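Side-chain contacts in chitin-binding type-4 domain-containing protein (PDB 6T5Z), which is a copper-dependent lytic polysaccharide monooxygenase of family AA10 that probably cleaves chitin chains oxidatively: residues D48-S53 with A61-T66; Q114-P119 with E142-Y147. All blocks are in the same frame, centred on the assembly; numbering follows the deposited sequence. Where two conformers were deposited one is given.

Overall arrangement
Reading from the N terminus, the chain passes through strand 2-6 and helix 10-14 and then, after strand 36-38, enters the long loop region that runs to strand 73-76. Contact 1 closes a short loop inside that region, with seven residues between its segments. Contact 2 comes later and in series: residues 114-119 precede strand 121-126, residues 142-147 precede strand 148-156, and strands 121-126 and 133-139 lie between them. Neither contact nests in the other. Their centres lie about 17 Å apart, yet they touch, Gln65 NE2 standing 3.0 Å from Tyr147 OH in a probable hydrogen bond, which ties the loop region to the beta-sandwich.

Contact 1. Residues D48-S53 with A61-T66; sequences DGHIAS and ALDAQT
Asp63 OD1 is held by the backbone amide of Ser53, with Ser53 N 3.1 Å from Asp63 OD1 and 32° out of the carboxylate plane, and by a water that donates to Asp63 OD1 over 2.7 Å and accepts from Ala52 N over 3.0 Å. Asp63 OD2 receives the hydroxyl of the same serine on its syn lone pair, Ser53 OG lying 2.6 Å from Asp63 OD2. The serine works as a two-pronged clamp: a chi1 of 57° sets OG on the side of its own backbone N, which lets hydroxyl and amide reach the two oxygens of one carboxylate. OD2 is also approached by the imidazole of His50, almost perpendicular to the carboxylate with the planes 89° apart; His50 ND1 makes a weak, bent hydrogen bond to Asp63 OD2 at 3.4 Å. Several donors therefore converge on one acid, which would probably stabilise its negative charge. Next to the polar cluster Ala52 CB packs against Leu62 CB at 3.9 Å. The site lies away from the copper ligands of this AA10 fold, the Ser53 side chain about 11 Å from a bound copper ion. The contact joins two parts of the long connection between strands 36-38 and 73-76, an irregular turn and the end part of a 3-10 turn (61-63); Ala52 and Leu62 also reach helix 10-14, touching Arg10 and Cys14 respectively.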
ATOM      1  N   ASP A  48      -2.399   6.633 -13.038  1.00 17.01           N
ATOM      2  CA  ASP A  48      -2.342   5.245 -13.478  1.00 14.80           C
ATOM      3  C   ASP A  48      -0.923   4.896 -13.915  1.00 15.40           C
ATOM      4  O   ASP A  48      -0.232   5.713 -14.523  1.00 15.12           O
ATOM      5  CB  ASP A  48      -3.313   5.017 -14.645  1.00 15.82           C
ATOM      6  CG  ASP A  48      -4.774   4.915 -14.197  1.00 14.55           C
ATOM      7  OD1 ASP A  48      -5.031   4.791 -12.978  1.00 15.37           O
ATOM      8  OD2 ASP A  48      -5.659   4.925 -15.084  1.00 16.33           O
ATOM      9  N   GLY A  49      -0.492   3.676 -13.596  1.00 14.01           N
ATOM     10  CA  GLY A  49       0.853   3.235 -13.928  1.00 14.37           C
ATOM     11  C   GLY A  49       1.936   3.720 -12.989  1.00 14.26           C
ATOM     12  O   GLY A  49       3.082   3.244 -13.089  1.00 13.52           O
ATOM     13  N   HIS A  50       1.615   4.642 -12.084  1.00 12.67           N
ATOM     14  CA  HIS A  50       2.555   5.213 -11.127  1.00 15.61           C
ATOM     15  C   HIS A  50       1.937   5.248  -9.737  1.00 14.37           C
ATOM     16  O   HIS A  50       2.243   6.126  -8.923  1.00 13.79           O
ATOM     17  CB  HIS A  50       2.993   6.608 -11.564  1.00 15.96           C
ATOM     18  CG  HIS A  50       3.551   6.653 -12.952  1.00 17.43           C
ATOM     19  ND1 HIS A  50       4.885   6.446 -13.223  1.00 20.27           N
ATOM     20  CD2 HIS A  50       2.952   6.866 -14.148  1.00 19.57           C
ATOM     21  CE1 HIS A  50       5.086   6.537 -14.527  1.00 21.34           C
ATOM     22  NE2 HIS A  50       3.931   6.795 -15.109  1.00 19.18           N
ATOM     23  N   ILE A  51       1.060   4.286  -9.456  1.00 13.70           N
ATOM     24  CA  ILE A  51       0.421   4.219  -8.149  1.00 15.30           C
ATOM     25  C   ILE A  51       1.416   3.752  -7.091  1.00 13.31           C
ATOM     26  O   ILE A  51       1.539   4.360  -6.020  1.00 13.92           O
ATOM     27  CB  ILE A  51      -0.817   3.312  -8.223  1.00 15.50           C
ATOM     28  CG1 ILE A  51      -1.891   3.977  -9.094  1.00 15.67           C
ATOM     29  CG2 ILE A  51      -1.360   3.032  -6.842  1.00 15.64           C
ATOM     30  CD1 ILE A  51      -3.043   3.078  -9.405  1.00 13.04           C
ATOM     31  N   ALA A  52       2.177   2.694  -7.393  1.00 11.77           N
ATOM     32  CA  ALA A  52       3.121   2.150  -6.420  1.00 10.32           C
ATOM     33  C   ALA A  52       4.244   3.125  -6.084  1.00 10.27           C
ATOM     34  O   ALA A  52       4.726   3.125  -4.948  1.00 10.33           O
ATOM     35  CB  ALA A  52       3.701   0.835  -6.931  1.00 12.03           C
ATOM     36  N   SER A  53       4.674   3.946  -7.041  1.00 11.35           N
ATOM     37  CA  SER A  53       5.694   4.953  -6.792  1.00 14.02           C
ATOM     38  C   SER A  53       5.141   6.243  -6.208  1.00 12.92           C
ATOM     39  O   SER A  53       5.918   7.182  -5.995  1.00 12.19           O
ATOM     40  CB  SER A  53       6.452   5.289  -8.085  1.00 14.15           C
ATOM     41  OG  SER A  53       5.555   5.727  -9.093  1.00 12.13           O
ATOM     42  N   ALA A  61      10.946   2.370  -9.809  1.00 12.13           N
ATOM     43  CA  ALA A  61      11.175   0.923  -9.835  1.00 13.73           C
ATOM     44  C   ALA A  61       9.968   0.157  -9.307  1.00 12.92           C
ATOM     45  O   ALA A  61       9.698  -0.961  -9.754  1.00 14.48           O
ATOM     46  CB  ALA A  61      12.420   0.560  -9.028  1.00 15.68           C
ATOM     47  N   LEU A  62       9.226   0.743  -8.369  1.00 10.30           N
ATOM     48  CA  LEU A  62       8.074   0.057  -7.803  1.00 12.21           C
ATOM     49  C   LEU A  62       6.941  -0.122  -8.805  1.00 12.93           C
ATOM     50  O   LEU A  62       6.029  -0.912  -8.548  1.00 14.74           O
ATOM     51  CB  LEU A  62       7.540   0.815  -6.584  1.00 12.12           C
ATOM     52  CG  LEU A  62       8.510   0.958  -5.414  1.00 13.68           C
ATOM     53  CD1 LEU A  62       7.841   1.689  -4.255  1.00 13.30           C
ATOM     54  CD2 LEU A  62       9.015  -0.410  -4.973  1.00 18.20           C
ATOM     55  N   ASP A  63       6.971   0.585  -9.929  1.00 12.56           N
ATOM     56  CA  ASP A  63       5.864   0.515 -10.875  1.00 12.94           C
ATOM     57  C   ASP A  63       5.953  -0.689 -11.795  1.00 11.82           C
ATOM     58  O   ASP A  63       5.007  -0.953 -12.547  1.00 13.78           O
ATOM     59  CB  ASP A  63       5.798   1.814 -11.682  1.00 14.23           C
ATOM     60  CG  ASP A  63       5.391   2.991 -10.831  1.00 14.39           C
ATOM     61  OD1 ASP A  63       4.555   2.798  -9.914  1.00 15.05           O
ATOM     62  OD2 ASP A  63       5.912   4.103 -11.056  1.00 17.52           O
ATOM     63  N   ALA A  64       7.061  -1.426 -11.761  1.00 12.09           N
ATOM     64  CA  ALA A  64       7.130  -2.668 -12.510  1.00 13.49           C
ATOM     65  C   ALA A  64       6.029  -3.595 -12.021  1.00 12.24           C
ATOM     66  O   ALA A  64       5.717  -3.624 -10.829  1.00 13.26           O
ATOM     67  CB  ALA A  64       8.500  -3.320 -12.317  1.00 14.42           C
ATOM     68  N   GLN A  65       5.420  -4.345 -12.943  1.00 12.68           N
ATOM     69  CA  GLN A  65       4.344  -5.264 -12.567  1.00 13.58           C
ATOM     70  C   GLN A  65       4.434  -6.512 -13.441  1.00 12.76           C
ATOM     71  O   GLN A  65       4.073  -6.491 -14.624  1.00 13.61           O
ATOM     72  CB  GLN A  65       2.974  -4.603 -12.675  1.00 13.27           C
ATOM     73  CG  GLN A  65       1.864  -5.437 -12.048  1.00 14.34           C
ATOM     74  CD  GLN A  65       2.177  -5.844 -10.622  1.00 15.09           C
ATOM     75  OE1 GLN A  65       2.394  -4.993  -9.752  1.00 15.74           O
ATOM     76  NE2 GLN A  65       2.208  -7.147 -10.373  1.00 14.11           N
ATOM     77  N   THR A  66       4.948  -7.589 -12.853  1.00 12.84           N
ATOM     78  CA  THR A  66       4.910  -8.925 -13.434  1.00 13.92           C
ATOM     79  C   THR A  66       4.621  -9.896 -12.302  1.00 13.97           C
ATOM     80  O   THR A  66       4.791  -9.569 -11.125  1.00 14.46           O
ATOM     81  CB  THR A  66       6.230  -9.333 -14.121  1.00 14.49           C
ATOM     82  OG1 THR A  66       7.239  -9.519 -13.120  1.00 17.36           O
ATOM     83  CG2 THR A  66       6.698  -8.277 -15.119  1.00 14.53           C
TER
HETATM   84  O   HOH W   1       2.073   1.741 -10.199  1.00 12.71           O

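Contact 2. Residues Q114-P119 with E142-Y147; sequences QFNSTP and EGYQGY
Asn116 meets the phenol of Tyr144 at its hydroxyl end, the two side chains approaching from opposite directions between two loops of the immunoglobulin-like beta-sandwich that forms the core of AA10 enzymes. The amide is the donor: Asn116 ND2 lies 2.9 Å from Tyr144 OH, with an N-H...O angle of 140°, so the bond is clearly bent. The oxygen sits 25° out of the amide plane, and the amide and ring planes are steeply inclined at 78°; the two flat groups meet through this polar end without stacking. A water closes a small triangle beside the bond, donating to Asn116 OD1 over 2.9 Å and to Tyr144 OH over 3.2 Å. In the conformer described both ends of the amide are engaged; a second conformer was also modelled, so the side chain is not held in one place. Asn116 turns its CG anti to the carbonyl carbon, and this extends the amide toward the tyrosine. The stronger partner of the phenol OH is the carbonyl oxygen of Thr100, while the Tyr144 side chain touches Ile99 of strand 92-99 and meets the ring of His148. Backbone bonding of Asn116 with Ile99 holds the other partner to that same strand. The direct contact is small, burying 57 Å² in all, and Asn116 CG comes no nearer to Tyr144 OH than 3.9 Å.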
ATOM      1  N   GLN A 114      -7.402  -1.630 -12.546  1.00 13.15           N
ATOM      2  CA  GLN A 114      -6.913  -2.854 -11.921  1.00 12.76           C
ATOM      3  C   GLN A 114      -7.379  -3.010 -10.480  1.00 15.46           C
ATOM      4  O   GLN A 114      -7.340  -4.131  -9.952  1.00 15.67           O
ATOM      5  CB  GLN A 114      -5.383  -2.888 -11.976  1.00 13.80           C
ATOM      6  CG  GLN A 114      -4.825  -3.056 -13.395  1.00 12.63           C
ATOM      7  CD  GLN A 114      -4.395  -4.483 -13.690  1.00 12.93           C
ATOM      8  OE1 GLN A 114      -5.223  -5.395 -13.774  1.00 15.00           O
ATOM      9  NE2 GLN A 114      -3.083  -4.682 -13.860  1.00 12.66           N
ATOM     10  N   PHE A 115      -7.815  -1.923  -9.842  1.00 15.56           N
ATOM     11  CA  PHE A 115      -8.219  -1.906  -8.442  1.00 15.39           C
ATOM     12  C   PHE A 115      -9.732  -1.815  -8.326  1.00 15.00           C
ATOM     13  O   PHE A 115     -10.398  -1.229  -9.179  1.00 17.94           O
ATOM     14  CB  PHE A 115      -7.600  -0.703  -7.712  1.00 14.67           C
ATOM     15  CG  PHE A 115      -6.202  -0.933  -7.224  1.00 13.34           C
ATOM     16  CD1 PHE A 115      -5.976  -1.688  -6.091  1.00 12.14           C
ATOM     17  CD2 PHE A 115      -5.116  -0.364  -7.880  1.00 13.67           C
ATOM     18  CE1 PHE A 115      -4.678  -1.903  -5.624  1.00 14.45           C
ATOM     19  CE2 PHE A 115      -3.821  -0.568  -7.416  1.00 14.56           C
ATOM     20  CZ  PHE A 115      -3.608  -1.335  -6.280  1.00 14.52           C
ATOM     21  N   ASN A 116     -10.276  -2.412  -7.268  0.60 13.83           N
ATOM     22  CA  ASN A 116     -11.642  -2.087  -6.888  0.60 15.33           C
ATOM     23  C   ASN A 116     -11.751  -0.582  -6.662  0.60 16.54           C
ATOM     24  O   ASN A 116     -10.797   0.070  -6.228  0.60 17.06           O
ATOM     25  CB  ASN A 116     -12.053  -2.861  -5.632  0.60 17.26           C
ATOM     26  CG  ASN A 116     -12.294  -4.339  -5.910  0.60 19.91           C
ATOM     27  OD1 ASN A 116     -12.795  -4.710  -6.972  0.60 21.24           O
ATOM     28  ND2 ASN A 116     -11.935  -5.189  -4.953  0.60 21.12           N
ATOM     29  N   SER A 117     -12.915  -0.017  -7.001  1.00 17.64           N
ATOM     30  CA  SER A 117     -13.052   1.434  -6.975  1.00 16.97           C
ATOM     31  C   SER A 117     -13.205   1.985  -5.564  1.00 17.80           C
ATOM     32  O   SER A 117     -12.897   3.154  -5.333  1.00 16.90           O
ATOM     33  CB  SER A 117     -14.231   1.876  -7.837  1.00 21.28           C
ATOM     34  OG  SER A 117     -15.458   1.495  -7.237  1.00 23.85           O
ATOM     35  N   THR A 118     -13.664   1.185  -4.622  1.00 14.83           N
ATOM     36  CA  THR A 118     -13.836   1.663  -3.265  1.00 15.01           C
ATOM     37  C   THR A 118     -13.006   0.801  -2.327  1.00 16.74           C
ATOM     38  O   THR A 118     -12.663  -0.339  -2.663  1.00 15.98           O
ATOM     39  CB  THR A 118     -15.310   1.622  -2.841  1.00 16.17           C
ATOM     40  OG1 THR A 118     -15.790   0.280  -2.956  1.00 20.06           O
ATOM     41  CG2 THR A 118     -16.147   2.558  -3.704  1.00 16.90           C
ATOM     42  N   PRO A 119     -12.633   1.328  -1.162  1.00 16.88           N
ATOM     43  CA  PRO A 119     -11.813   0.552  -0.232  1.00 16.25           C
ATOM     44  C   PRO A 119     -12.601  -0.585   0.392  1.00 17.30           C
ATOM     45  O   PRO A 119     -13.812  -0.480   0.600  1.00 19.33           O
ATOM     46  CB  PRO A 119     -11.422   1.586   0.831  1.00 16.67           C
ATOM     47  CG  PRO A 119     -12.556   2.553   0.825  1.00 18.02           C
ATOM     48  CD  PRO A 119     -12.904   2.684  -0.643  1.00 17.64           C
ATOM     49  N   GLU A 142     -14.964 -11.247   0.097  1.00 22.77           N
ATOM     50  CA  GLU A 142     -15.156 -12.676  -0.096  1.00 24.68           C
ATOM     51  C   GLU A 142     -14.657 -13.112  -1.467  1.00 21.94           C
ATOM     52  O   GLU A 142     -14.635 -12.336  -2.428  1.00 18.70           O
ATOM     53  CB  GLU A 142     -16.628 -13.053   0.072  1.00 30.39           C
ATOM     54  CG  GLU A 142     -17.175 -12.775   1.464  1.00 34.47           C
ATOM     55  N   GLY A 143     -14.249 -14.377  -1.547  1.00 22.34           N
ATOM     56  CA  GLY A 143     -13.883 -14.958  -2.819  1.00 22.53           C
ATOM     57  C   GLY A 143     -12.489 -14.644  -3.296  1.00 22.09           C
ATOM     58  O   GLY A 143     -12.178 -14.877  -4.467  1.00 24.60           O
ATOM     59  N   TYR A 144     -11.631 -14.124  -2.434  1.00 19.59           N
ATOM     60  CA  TYR A 144     -10.293 -13.763  -2.871  1.00 20.74           C
ATOM     61  C   TYR A 144      -9.309 -14.898  -2.649  1.00 20.42           C
ATOM     62  O   TYR A 144      -9.332 -15.585  -1.620  1.00 18.29           O
ATOM     63  CB  TYR A 144      -9.798 -12.502  -2.171  1.00 18.89           C
ATOM     64  CG  TYR A 144     -10.096 -11.274  -2.992  1.00 19.69           C
ATOM     65  CD1 TYR A 144      -9.091 -10.635  -3.714  1.00 17.43           C
ATOM     66  CD2 TYR A 144     -11.399 -10.796  -3.104  1.00 17.84           C
ATOM     67  CE1 TYR A 144      -9.362  -9.513  -4.486  1.00 16.78           C
ATOM     68  CE2 TYR A 144     -11.682  -9.680  -3.874  1.00 17.97           C
ATOM     69  CZ  TYR A 144     -10.666  -9.043  -4.562  1.00 17.42           C
ATOM     70  OH  TYR A 144     -10.947  -7.936  -5.319  1.00 14.75           O
ATOM     71  N   GLN A 145      -8.457 -15.094  -3.642  1.00 19.53           N
ATOM     72  CA  GLN A 145      -7.353 -16.028  -3.541  1.00 22.92           C
ATOM     73  C   GLN A 145      -6.336 -15.635  -4.598  1.00 24.75           C
ATOM     74  O   GLN A 145      -6.644 -14.891  -5.533  1.00 25.98           O
ATOM     75  CB  GLN A 145      -7.815 -17.473  -3.720  1.00 28.88           C
ATOM     76  CG  GLN A 145      -8.590 -17.712  -5.002  1.00 34.90           C
ATOM     77  CD  GLN A 145      -9.330 -19.032  -4.994  1.00 41.34           C
ATOM     78  OE1 GLN A 145     -10.242 -19.242  -4.187  1.00 43.24           O
ATOM     79  NE2 GLN A 145      -8.941 -19.935  -5.888  1.00 43.30           N
ATOM     80  N   GLY A 146      -5.126 -16.126  -4.425  1.00 16.82           N
ATOM     81  CA  GLY A 146      -4.088 -15.937  -5.418  1.00 19.26           C
ATOM     82  C   GLY A 146      -3.314 -14.660  -5.174  1.00 16.13           C
ATOM     83  O   GLY A 146      -3.360 -14.061  -4.093  1.00 15.04           O
ATOM     84  N   TYR A 147      -2.593 -14.235  -6.211  1.00 16.40           N
ATOM     85  CA  TYR A 147      -1.752 -13.049  -6.122  1.00 13.89           C
ATOM     86  C   TYR A 147      -2.613 -11.799  -6.265  1.00 13.14           C
ATOM     87  O   TYR A 147      -3.294 -11.622  -7.278  1.00 15.85           O
ATOM     88  CB  TYR A 147      -0.661 -13.083  -7.194  1.00 13.36           C
ATOM     89  CG  TYR A 147       0.217 -11.831  -7.281  1.00 12.61           C
ATOM     90  CD1 TYR A 147       0.504 -11.051  -6.162  1.00 11.23           C
ATOM     91  CD2 TYR A 147       0.755 -11.438  -8.506  1.00 13.70           C
ATOM     92  CE1 TYR A 147       1.307  -9.905  -6.271  1.00 14.19           C
ATOM     93  CE2 TYR A 147       1.548 -10.314  -8.622  1.00 13.61           C
ATOM     94  CZ  TYR A 147       1.823  -9.554  -7.502  1.00 14.46           C
ATOM     95  OH  TYR A 147       2.625  -8.445  -7.650  1.00 13.25           O
TER
HETATM   96  O   HOH W   2     -13.262  -7.536  -7.528  1.00 25.26           O